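Long-range contacts in SnoaL-like domain-containing protein (Kribbella flavida, PDB 5EVH), which is of unknown function but belongs to the SnoaL-like family of the NTF2 clan, whose cone-shaped fold usually encloses a pocket for a small ligand: residues Trp19-Met28 with Phe50-Leu61; Asp72-Tyr80 with Ala92-Asp100. One frame throughout, in Å; residues are numbered along the deposited sequence.

Contact 1 (Trp19-Met28 with Phe50-Leu61)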
loop_
_atom_site.group_PDB
_atom_site.type_symbol
_atom_site.label_atom_id
_atom_site.label_comp_id
_atom_site.label_asym_id
_atom_site.label_seq_id
_atom_site.Cartn_x
_atom_site.Cartn_y
_atom_site.Cartn_z
ATOM N N TRP A 19 -14.817 2.565 10.699
ATOM C CA TRP A 19 -15.124 2.090 9.362
ATOM C C TRP A 19 -15.141 0.571 9.333
ATOM O O TRP A 19 -16.126 -0.035 8.905
ATOM C CB TRP A 19 -14.118 2.715 8.366
ATOM C CG TRP A 19 -14.150 2.143 7.007
ATOM C CD1 TRP A 19 -15.133 2.300 6.061
ATOM C CD2 TRP A 19 -13.125 1.337 6.397
ATOM N NE1 TRP A 19 -14.800 1.591 4.921
ATOM C CE2 TRP A 19 -13.579 0.983 5.109
ATOM C CE3 TRP A 19 -11.880 0.856 6.830
ATOM C CZ2 TRP A 19 -12.802 0.205 4.227
ATOM C CZ3 TRP A 19 -11.118 0.092 5.966
ATOM C CH2 TRP A 19 -11.581 -0.233 4.672
ATOM N N THR A 20 -14.083 -0.082 9.851
ATOM C CA THR A 20 -14.092 -1.543 9.870
ATOM C C THR A 20 -15.230 -2.042 10.784
ATOM O O THR A 20 -15.864 -3.049 10.466
ATOM C CB THR A 20 -12.706 -2.134 10.277
ATOM O OG1 THR A 20 -12.327 -1.612 11.555
ATOM C CG2 THR A 20 -11.603 -1.716 9.261
ATOM N N GLY A 21 -15.584 -1.318 11.866
ATOM C CA GLY A 21 -16.723 -1.819 12.683
ATOM C C GLY A 21 -18.096 -1.465 12.109
ATOM O O GLY A 21 -19.114 -1.660 12.758
ATOM N N ARG A 22 -18.149 -0.859 10.909
ATOM C CA ARG A 22 -19.424 -0.545 10.211
ATOM C C ARG A 22 -20.259 0.474 10.971
ATOM O O ARG A 22 -21.499 0.515 10.865
ATOM C CB ARG A 22 -20.247 -1.803 9.955
ATOM C CG ARG A 22 -19.451 -2.829 9.180
ATOM C CD ARG A 22 -20.325 -3.900 8.613
ATOM N NE ARG A 22 -19.454 -4.911 8.007
ATOM C CZ ARG A 22 -19.937 -5.938 7.322
ATOM N NH1 ARG A 22 -21.266 -6.035 7.167
ATOM N NH2 ARG A 22 -19.112 -6.837 6.772
ATOM N N ASP A 23 -19.550 1.316 11.702
ATOM C CA ASP A 23 -20.098 2.446 12.413
ATOM C C ASP A 23 -19.797 3.675 11.555
ATOM O O ASP A 23 -18.922 4.488 11.864
ATOM C CB ASP A 23 -19.458 2.448 13.784
ATOM C CG ASP A 23 -19.878 3.600 14.675
ATOM O OD1 ASP A 23 -20.818 4.361 14.360
ATOM O OD2 ASP A 23 -19.196 3.711 15.728
ATOM N N PHE A 24 -20.561 3.836 10.441
ATOM C CA PHE A 24 -20.143 4.774 9.398
ATOM C C PHE A 24 -20.402 6.213 9.746
ATOM O O PHE A 24 -19.651 7.092 9.313
ATOM C CB PHE A 24 -20.890 4.510 8.103
ATOM C CG PHE A 24 -20.744 3.164 7.667
ATOM C CD1 PHE A 24 -19.486 2.717 7.347
ATOM C CD2 PHE A 24 -21.865 2.308 7.587
ATOM C CE1 PHE A 24 -19.342 1.392 6.962
ATOM C CE2 PHE A 24 -21.754 0.971 7.175
ATOM C CZ PHE A 24 -20.491 0.491 6.876
ATOM N N ASP A 25 -21.528 6.492 10.384
ATOM C CA ASP A 25 -21.751 7.853 10.822
ATOM C C ASP A 25 -20.593 8.314 11.675
ATOM O O ASP A 25 -20.143 9.458 11.539
ATOM C CB ASP A 25 -23.057 7.952 11.587
ATOM C CG ASP A 25 -24.289 7.802 10.660
ATOM O OD1 ASP A 25 -24.109 7.778 9.405
ATOM O OD2 ASP A 25 -25.411 7.723 11.211
ATOM N N THR A 26 -20.033 7.402 12.498
ATOM C CA THR A 26 -18.895 7.788 13.333
ATOM C C THR A 26 -17.648 7.983 12.487
ATOM O O THR A 26 -16.927 8.981 12.656
ATOM C CB THR A 26 -18.655 6.732 14.423
ATOM O OG1 THR A 26 -19.864 6.656 15.209
ATOM C CG2 THR A 26 -17.451 7.107 15.344
ATOM N N ALA A 27 -17.390 7.064 11.548
ATOM C CA ALA A 27 -16.221 7.199 10.677
ATOM C C ALA A 27 -16.258 8.503 9.899
ATOM O O ALA A 27 -15.228 9.192 9.783
ATOM C CB ALA A 27 -16.138 6.000 9.708
HETATM N N MSE A 28 -17.454 8.909 9.441
HETATM C CA MSE A 28 -17.582 10.097 8.607
HETATM C C MSE A 28 -17.388 11.370 9.408
HETATM O O MSE A 28 -17.138 12.420 8.824
HETATM C CB MSE A 28 -18.941 10.109 7.898
HETATM C CG MSE A 28 -19.062 9.020 6.814
HETATM SE SE MSE A 28 -17.740 9.113 5.383
HETATM C CE MSE A 28 -18.222 10.863 4.771
ATOM N N PHE A 50 -17.196 9.949 -1.357
ATOM C CA PHE A 50 -16.315 9.089 -0.570
ATOM C C PHE A 50 -17.144 8.032 0.171
ATOM O O PHE A 50 -16.798 6.844 0.198
ATOM C CB PHE A 50 -15.490 9.933 0.421
ATOM C CG PHE A 50 -14.512 9.126 1.200
ATOM C CD1 PHE A 50 -13.379 8.602 0.576
ATOM C CD2 PHE A 50 -14.728 8.856 2.564
ATOM C CE1 PHE A 50 -12.462 7.811 1.292
ATOM C CE2 PHE A 50 -13.851 8.071 3.268
ATOM C CZ PHE A 50 -12.695 7.542 2.673
ATOM N N ARG A 51 -18.229 8.467 0.805
ATOM C CA ARG A 51 -19.094 7.540 1.524
ATOM C C ARG A 51 -19.628 6.451 0.604
ATOM O O ARG A 51 -19.627 5.264 0.959
ATOM C CB ARG A 51 -20.222 8.321 2.175
ATOM C CG ARG A 51 -21.232 7.432 2.820
ATOM C CD ARG A 51 -21.933 8.106 3.974
ATOM N NE ARG A 51 -22.525 7.012 4.743
ATOM C CZ ARG A 51 -22.985 7.120 5.970
ATOM N NH1 ARG A 51 -22.895 8.294 6.567
ATOM N NH2 ARG A 51 -23.516 6.049 6.580
ATOM N N ALA A 52 -20.053 6.827 -0.604
ATOM C CA ALA A 52 -20.553 5.839 -1.540
ATOM C C ALA A 52 -19.488 4.814 -1.916
ATOM O O ALA A 52 -19.842 3.715 -2.323
ATOM C CB ALA A 52 -21.126 6.545 -2.798
ATOM N N PHE A 53 -18.190 5.133 -1.787
ATOM C CA PHE A 53 -17.102 4.180 -2.047
ATOM C C PHE A 53 -16.762 3.360 -0.789
ATOM O O PHE A 53 -16.662 2.129 -0.849
ATOM C CB PHE A 53 -15.875 4.950 -2.584
ATOM C CG PHE A 53 -14.566 4.247 -2.407
ATOM C CD1 PHE A 53 -14.221 3.189 -3.195
ATOM C CD2 PHE A 53 -13.654 4.682 -1.469
ATOM C CE1 PHE A 53 -12.981 2.524 -3.007
ATOM C CE2 PHE A 53 -12.417 4.042 -1.295
ATOM C CZ PHE A 53 -12.087 2.972 -2.073
HETATM N N MSE A 54 -16.605 4.031 0.361
HETATM C CA MSE A 54 -16.091 3.372 1.589
HETATM C C MSE A 54 -17.131 2.419 2.155
HETATM O O MSE A 54 -16.809 1.299 2.587
HETATM C CB MSE A 54 -15.645 4.389 2.698
HETATM C CG MSE A 54 -16.710 5.348 3.285
HETATM SE SE MSE A 54 -17.786 4.848 4.936
HETATM C CE MSE A 54 -16.581 5.523 6.338
ATOM N N GLU A 55 -18.387 2.846 2.155
ATOM C CA GLU A 55 -19.395 2.033 2.833
ATOM C C GLU A 55 -19.512 0.625 2.234
ATOM O O GLU A 55 -19.423 -0.346 3.003
ATOM C CB GLU A 55 -20.749 2.772 2.846
ATOM C CG GLU A 55 -21.659 2.141 3.820
ATOM C CD GLU A 55 -22.910 2.984 4.182
ATOM O OE1 GLU A 55 -22.909 4.242 4.120
ATOM O OE2 GLU A 55 -23.898 2.338 4.567
ATOM N N PRO A 56 -19.732 0.438 0.910
ATOM C CA PRO A 56 -19.737 -0.936 0.332
ATOM C C PRO A 56 -18.453 -1.698 0.617
ATOM O O PRO A 56 -18.468 -2.923 0.824
ATOM C CB PRO A 56 -19.902 -0.694 -1.179
ATOM C CG PRO A 56 -20.292 0.724 -1.326
ATOM C CD PRO A 56 -19.874 1.485 -0.126
ATOM N N PHE A 57 -17.332 -0.982 0.670
ATOM C CA PHE A 57 -16.057 -1.634 0.972
ATOM C C PHE A 57 -16.117 -2.215 2.369
ATOM O O PHE A 57 -15.845 -3.415 2.582
ATOM C CB PHE A 57 -14.940 -0.593 0.800
ATOM C CG PHE A 57 -13.521 -1.137 0.704
ATOM C CD1 PHE A 57 -13.220 -2.461 0.946
ATOM C CD2 PHE A 57 -12.473 -0.252 0.373
ATOM C CE1 PHE A 57 -11.883 -2.920 0.864
ATOM C CE2 PHE A 57 -11.128 -0.704 0.277
ATOM C CZ PHE A 57 -10.843 -2.031 0.515
ATOM N N SER A 58 -16.491 -1.391 3.361
ATOM C CA SER A 58 -16.498 -1.936 4.710
ATOM C C SER A 58 -17.372 -3.189 4.774
ATOM O O SER A 58 -17.018 -4.162 5.456
ATOM C CB SER A 58 -16.980 -0.925 5.755
ATOM O OG SER A 58 -17.019 -1.612 7.008
ATOM N N ARG A 59 -18.510 -3.183 4.075
ATOM C CA ARG A 59 -19.461 -4.292 4.190
ATOM C C ARG A 59 -19.044 -5.568 3.454
ATOM O O ARG A 59 -19.778 -6.556 3.515
ATOM C CB ARG A 59 -20.836 -3.880 3.663
ATOM C CG ARG A 59 -21.530 -2.858 4.498
ATOM C CD ARG A 59 -22.994 -2.902 4.198
ATOM N NE ARG A 59 -23.529 -1.562 4.051
ATOM C CZ ARG A 59 -24.058 -0.848 5.039
ATOM N NH1 ARG A 59 -24.119 -1.330 6.274
ATOM N NH2 ARG A 59 -24.529 0.359 4.780
ATOM N N ILE A 60 -17.958 -5.560 2.689
ATOM C CA ILE A 60 -17.401 -6.832 2.233
ATOM C C ILE A 60 -16.313 -7.317 3.207
ATOM O O ILE A 60 -15.888 -8.471 3.114
ATOM C CB ILE A 60 -16.810 -6.808 0.799
ATOM C CG1 ILE A 60 -15.485 -6.105 0.775
ATOM C CG2 ILE A 60 -17.809 -6.217 -0.233
ATOM C CD1 ILE A 60 -14.885 -6.072 -0.576
ATOM N N LEU A 61 -15.897 -6.501 4.178
ATOM C CA LEU A 61 -14.883 -6.921 5.151
ATOM C C LEU A 61 -15.481 -7.818 6.237
ATOM O O LEU A 61 -16.495 -7.461 6.851
ATOM C CB LEU A 61 -14.297 -5.710 5.885
ATOM C CG LEU A 61 -12.880 -5.393 5.518
ATOM C CD1 LEU A 61 -12.912 -5.029 4.015
ATOM C CD2 LEU A 61 -12.367 -4.279 6.407
HETATM O O HOH W 1 -16.615 -4.292 8.071
HETATM O O HOH W 2 -23.595 -4.442 7.603
#
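W19 and S58 lock together at the tight end of this contact. The hydroxyl of S58 donates to the backbone carbonyl of W19, OG to O 2.6 Å, while its CB lies over the five-membered ring of the indole; a small residue suits a place so near the ring. In the indole plane, NE1 of W19 donates almost straight (170°) to O of M54, 3.1 Å away, meeting that oxygen from above its carbonyl plane; the same oxygen also accepts S58 N within the helix. Farther round, the CZ2 edge of the indole meets the face of F57, a T-shaped pair with planes at 83°.

Knobs-into-holes packing seats F24 among R51, M54, E55 and S58, and M54, a selenomethionine, among W19, F24, A27 and M28. The flexible chain of M54, bent at chi2 and chi3, lays CE beside CD1 of W19 in the conformer given. Helices 7-20 and 24-28, parted by a Schellman motif at R22, bear on helix 47-58 as part of the helical side of an NTF2-like fold.

Toward solvent, long charged chains replace this packing. R51 NH1 bridges to OD1 of D25 at 3.1 Å, and its NE and NH2 grip OE1 of E55 side-on, leaving the aliphatic CG of E55 to cover one face of F24. R22, extended, sends NH2 to O of L61 at 2.7 Å, with water 1 accepting from its NE and lying 2.6 Å from O of S58.

Contact 2 (Asp72-Tyr80 with Ala92-Asp100)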
loop_
_atom_site.group_PDB
_atom_site.type_symbol
_atom_site.label_atom_id
_atom_site.label_comp_id
_atom_site.label_asym_id
_atom_site.label_seq_id
_atom_site.Cartn_x
_atom_site.Cartn_y
_atom_site.Cartn_z
ATOM N N ASP A 72 2.570 11.843 11.928
ATOM C CA ASP A 72 3.030 13.053 12.628
ATOM C C ASP A 72 1.846 13.995 12.836
ATOM O O ASP A 72 0.698 13.560 12.962
ATOM C CB ASP A 72 4.178 13.733 11.859
ATOM C CG ASP A 72 3.823 14.080 10.395
ATOM O OD1 ASP A 72 2.630 14.244 10.022
ATOM O OD2 ASP A 72 4.766 14.233 9.568
ATOM N N ALA A 73 2.108 15.297 12.865
ATOM C CA ALA A 73 1.061 16.213 13.260
ATOM C C ALA A 73 -0.029 16.278 12.199
ATOM O O ALA A 73 -1.202 16.491 12.534
ATOM C CB ALA A 73 1.666 17.594 13.508
ATOM N N THR A 74 0.325 16.080 10.911
ATOM C CA THR A 74 -0.670 16.282 9.867
ATOM C C THR A 74 -0.818 15.125 8.888
ATOM O O THR A 74 -1.722 15.182 8.038
ATOM C CB THR A 74 -0.353 17.553 9.071
ATOM O OG1 THR A 74 0.928 17.411 8.447
ATOM C CG2 THR A 74 -0.411 18.830 10.004
ATOM N N THR A 75 0.048 14.115 8.929
ATOM C CA THR A 75 -0.127 12.991 8.006
ATOM C C THR A 75 0.056 11.701 8.757
ATOM O O THR A 75 0.716 11.652 9.809
ATOM C CB THR A 75 0.861 12.975 6.820
ATOM O OG1 THR A 75 2.189 12.829 7.309
ATOM C CG2 THR A 75 0.722 14.251 5.929
ATOM N N ALA A 76 -0.510 10.636 8.177
ATOM C CA ALA A 76 -0.417 9.327 8.758
ATOM C C ALA A 76 -0.280 8.334 7.621
ATOM O O ALA A 76 -0.759 8.556 6.496
ATOM C CB ALA A 76 -1.658 8.994 9.648
ATOM N N LEU A 77 0.319 7.201 7.948
ATOM C CA LEU A 77 0.527 6.146 6.981
ATOM C C LEU A 77 0.212 4.833 7.695
ATOM O O LEU A 77 0.754 4.552 8.780
ATOM C CB LEU A 77 1.998 6.200 6.479
ATOM C CG LEU A 77 2.341 5.299 5.302
ATOM C CD1 LEU A 77 1.502 5.699 4.033
ATOM C CD2 LEU A 77 3.876 5.414 4.984
ATOM N N LEU A 78 -0.665 4.030 7.116
ATOM C CA LEU A 78 -0.934 2.757 7.773
ATOM C C LEU A 78 -1.148 1.649 6.764
ATOM O O LEU A 78 -1.455 1.889 5.582
ATOM C CB LEU A 78 -2.128 2.811 8.669
ATOM C CG LEU A 78 -3.343 3.523 8.222
ATOM C CD1 LEU A 78 -4.275 2.410 7.990
ATOM C CD2 LEU A 78 -3.787 4.226 9.444
HETATM N N MSE A 79 -0.899 0.435 7.246
HETATM C CA MSE A 79 -1.085 -0.752 6.391
HETATM C C MSE A 79 -1.849 -1.759 7.252
HETATM O O MSE A 79 -1.527 -1.938 8.455
HETATM C CB MSE A 79 0.243 -1.308 5.956
HETATM C CG MSE A 79 0.002 -2.599 5.097
HETATM SE SE MSE A 79 1.681 -3.434 4.486
HETATM C CE MSE A 79 2.279 -2.027 3.170
ATOM N N TYR A 80 -2.878 -2.407 6.672
ATOM C CA TYR A 80 -3.722 -3.323 7.418
ATOM C C TYR A 80 -4.075 -4.497 6.520
ATOM O O TYR A 80 -4.128 -4.388 5.295
ATOM C CB TYR A 80 -4.991 -2.636 7.990
ATOM C CG TYR A 80 -5.802 -1.875 6.979
ATOM C CD1 TYR A 80 -5.575 -0.521 6.757
ATOM C CD2 TYR A 80 -6.800 -2.514 6.259
ATOM C CE1 TYR A 80 -6.356 0.185 5.832
ATOM C CE2 TYR A 80 -7.586 -1.831 5.335
ATOM C CZ TYR A 80 -7.339 -0.482 5.123
ATOM O OH TYR A 80 -8.099 0.212 4.192
ATOM N N ALA A 92 -4.305 -3.563 2.538
ATOM C CA ALA A 92 -4.378 -2.234 1.947
ATOM C C ALA A 92 -3.414 -1.299 2.675
ATOM O O ALA A 92 -3.090 -1.513 3.847
ATOM C CB ALA A 92 -5.803 -1.636 1.984
ATOM N N ALA A 93 -2.960 -0.257 1.991
ATOM C CA ALA A 93 -2.182 0.777 2.677
ATOM C C ALA A 93 -2.828 2.131 2.401
ATOM O O ALA A 93 -3.362 2.353 1.293
ATOM C CB ALA A 93 -0.713 0.801 2.154
ATOM N N GLU A 94 -2.789 3.041 3.402
ATOM C CA GLU A 94 -3.432 4.331 3.272
ATOM C C GLU A 94 -2.482 5.409 3.716
ATOM O O GLU A 94 -1.841 5.288 4.784
ATOM C CB GLU A 94 -4.753 4.486 4.137
ATOM C CG GLU A 94 -5.812 3.527 3.686
ATOM C CD GLU A 94 -7.054 3.574 4.599
ATOM O OE1 GLU A 94 -6.981 4.342 5.562
ATOM O OE2 GLU A 94 -8.071 2.862 4.340
ATOM N N HIS A 95 -2.453 6.503 2.937
ATOM C CA HIS A 95 -1.699 7.681 3.296
ATOM C C HIS A 95 -2.737 8.774 3.528
ATOM O O HIS A 95 -3.502 9.092 2.604
ATOM C CB HIS A 95 -0.737 8.074 2.178
ATOM C CG HIS A 95 -0.030 9.381 2.437
ATOM N ND1 HIS A 95 0.259 10.283 1.431
ATOM C CD2 HIS A 95 0.498 9.914 3.579
ATOM C CE1 HIS A 95 0.909 11.329 1.938
ATOM N NE2 HIS A 95 1.041 11.144 3.248
ATOM N N LEU A 96 -2.803 9.325 4.742
ATOM C CA LEU A 96 -3.868 10.272 5.108
ATOM C C LEU A 96 -3.265 11.627 5.437
ATOM O O LEU A 96 -2.226 11.716 6.100
ATOM C CB LEU A 96 -4.656 9.801 6.345
ATOM C CG LEU A 96 -5.312 8.427 6.185
ATOM C CD1 LEU A 96 -4.327 7.364 6.639
ATOM C CD2 LEU A 96 -6.610 8.374 6.979
ATOM N N THR A 97 -3.942 12.682 5.012
ATOM C CA THR A 97 -3.636 14.034 5.463
ATOM C C THR A 97 -4.776 14.490 6.337
ATOM O O THR A 97 -5.943 14.361 5.950
ATOM C CB THR A 97 -3.521 14.989 4.251
ATOM O OG1 THR A 97 -2.530 14.437 3.376
ATOM C CG2 THR A 97 -3.172 16.387 4.656
ATOM N N VAL A 98 -4.461 15.100 7.481
ATOM C CA VAL A 98 -5.487 15.385 8.483
ATOM C C VAL A 98 -5.304 16.818 8.942
ATOM O O VAL A 98 -4.190 17.193 9.318
ATOM C CB VAL A 98 -5.368 14.439 9.692
ATOM C CG1 VAL A 98 -6.405 14.867 10.772
ATOM C CG2 VAL A 98 -5.489 12.926 9.225
ATOM N N HIS A 99 -6.374 17.621 8.895
ATOM C CA HIS A 99 -6.336 19.005 9.373
ATOM C C HIS A 99 -7.489 19.189 10.327
ATOM O O HIS A 99 -8.632 18.857 9.992
ATOM C CB HIS A 99 -6.404 20.020 8.231
ATOM C CG HIS A 99 -5.178 19.981 7.368
ATOM N ND1 HIS A 99 -3.919 20.282 7.856
ATOM C CD2 HIS A 99 -5.000 19.604 6.073
ATOM C CE1 HIS A 99 -3.026 20.118 6.892
ATOM N NE2 HIS A 99 -3.655 19.718 5.798
ATOM N N ASP A 100 -7.161 19.635 11.538
ATOM C CA ASP A 100 -8.136 19.909 12.579
ATOM C C ASP A 100 -9.078 18.726 12.771
ATOM O O ASP A 100 -10.293 18.877 12.813
ATOM C CB ASP A 100 -8.904 21.209 12.274
HETATM O O HOH W 3 -3.463 17.151 12.056
HETATM O O HOH W 4 3.422 11.611 5.067
#
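Backbone bonds between A76 and L96, L78 and E94, and Y80 and A92 run in both directions, the N of each residue bonding the O of its partner. L78 and E94 show the pattern: L78 N to E94 O is 2.9 Å and E94 N to L78 O is 2.8 Å. A further bond, V98 N to T74 O, extends the pairing past the start of strand 75-80. At the non-hydrogen-bonded pairs between them, CA-H groups approach carbonyls instead, as T75 CA does L96 O at 3.1 Å.

These are the arms of an antiparallel beta hairpin inside the curved sheet of the NTF2-like fold, flanked by strands 61-71 and 102-109.

Among the polar side chains, Y80 donates from OH to OE2 of E94 at 2.7 Å, meeting it from above the carboxylate plane, with ring and carboxylate nearly perpendicular (89°). With CG between its backbone N and carbonyl carbon (chi1 52°), Y80 lays its ring across the neighbouring strand, the hydroxyl beside E94, whose buried OE2 thereby has a hydrogen-bond partner. T75 OG1 and H95 NE2 share water 4, while OD1 of D72 receives the N of T74 and of T75 in an Asx motif, the bond from T74 N making an Asx turn, that shapes the approach to the strand.

Apolar contacts divide between the faces. Beside Y80, the small A92 fits CB against CZ at 3.7 Å, and L78 CD2 meets L96 CD1; A76, L78 and L96 also pack on A12 of helix 7-20. On the other face, L77 CD1 touches H95 CB, and T75, L77, A93 and H95 pack against the second subunit, A93 on A93 of that chain.

How the contacts relate
Contact 1 closes before contact 2 opens along the chain, and their centres, about 17 Å apart, lie on opposite sides of the chain's centre. Contact 1 belongs to the helical side, contact 2 to the sheet, and strand 61-71 leads from the first to the second, then pairs with strand 75-84. The two contacts touch where W19 CZ3 comes within 3.5 Å of Y80 OH, so the indole that rests on helix 47-58 also reaches the hairpin. Helix 7-20 supplies W19 and T20 to contact 1 and lies against the sheet face of contact 2. The W19-Y80 touch ties the helical side to that face, while the other face meets the second subunit.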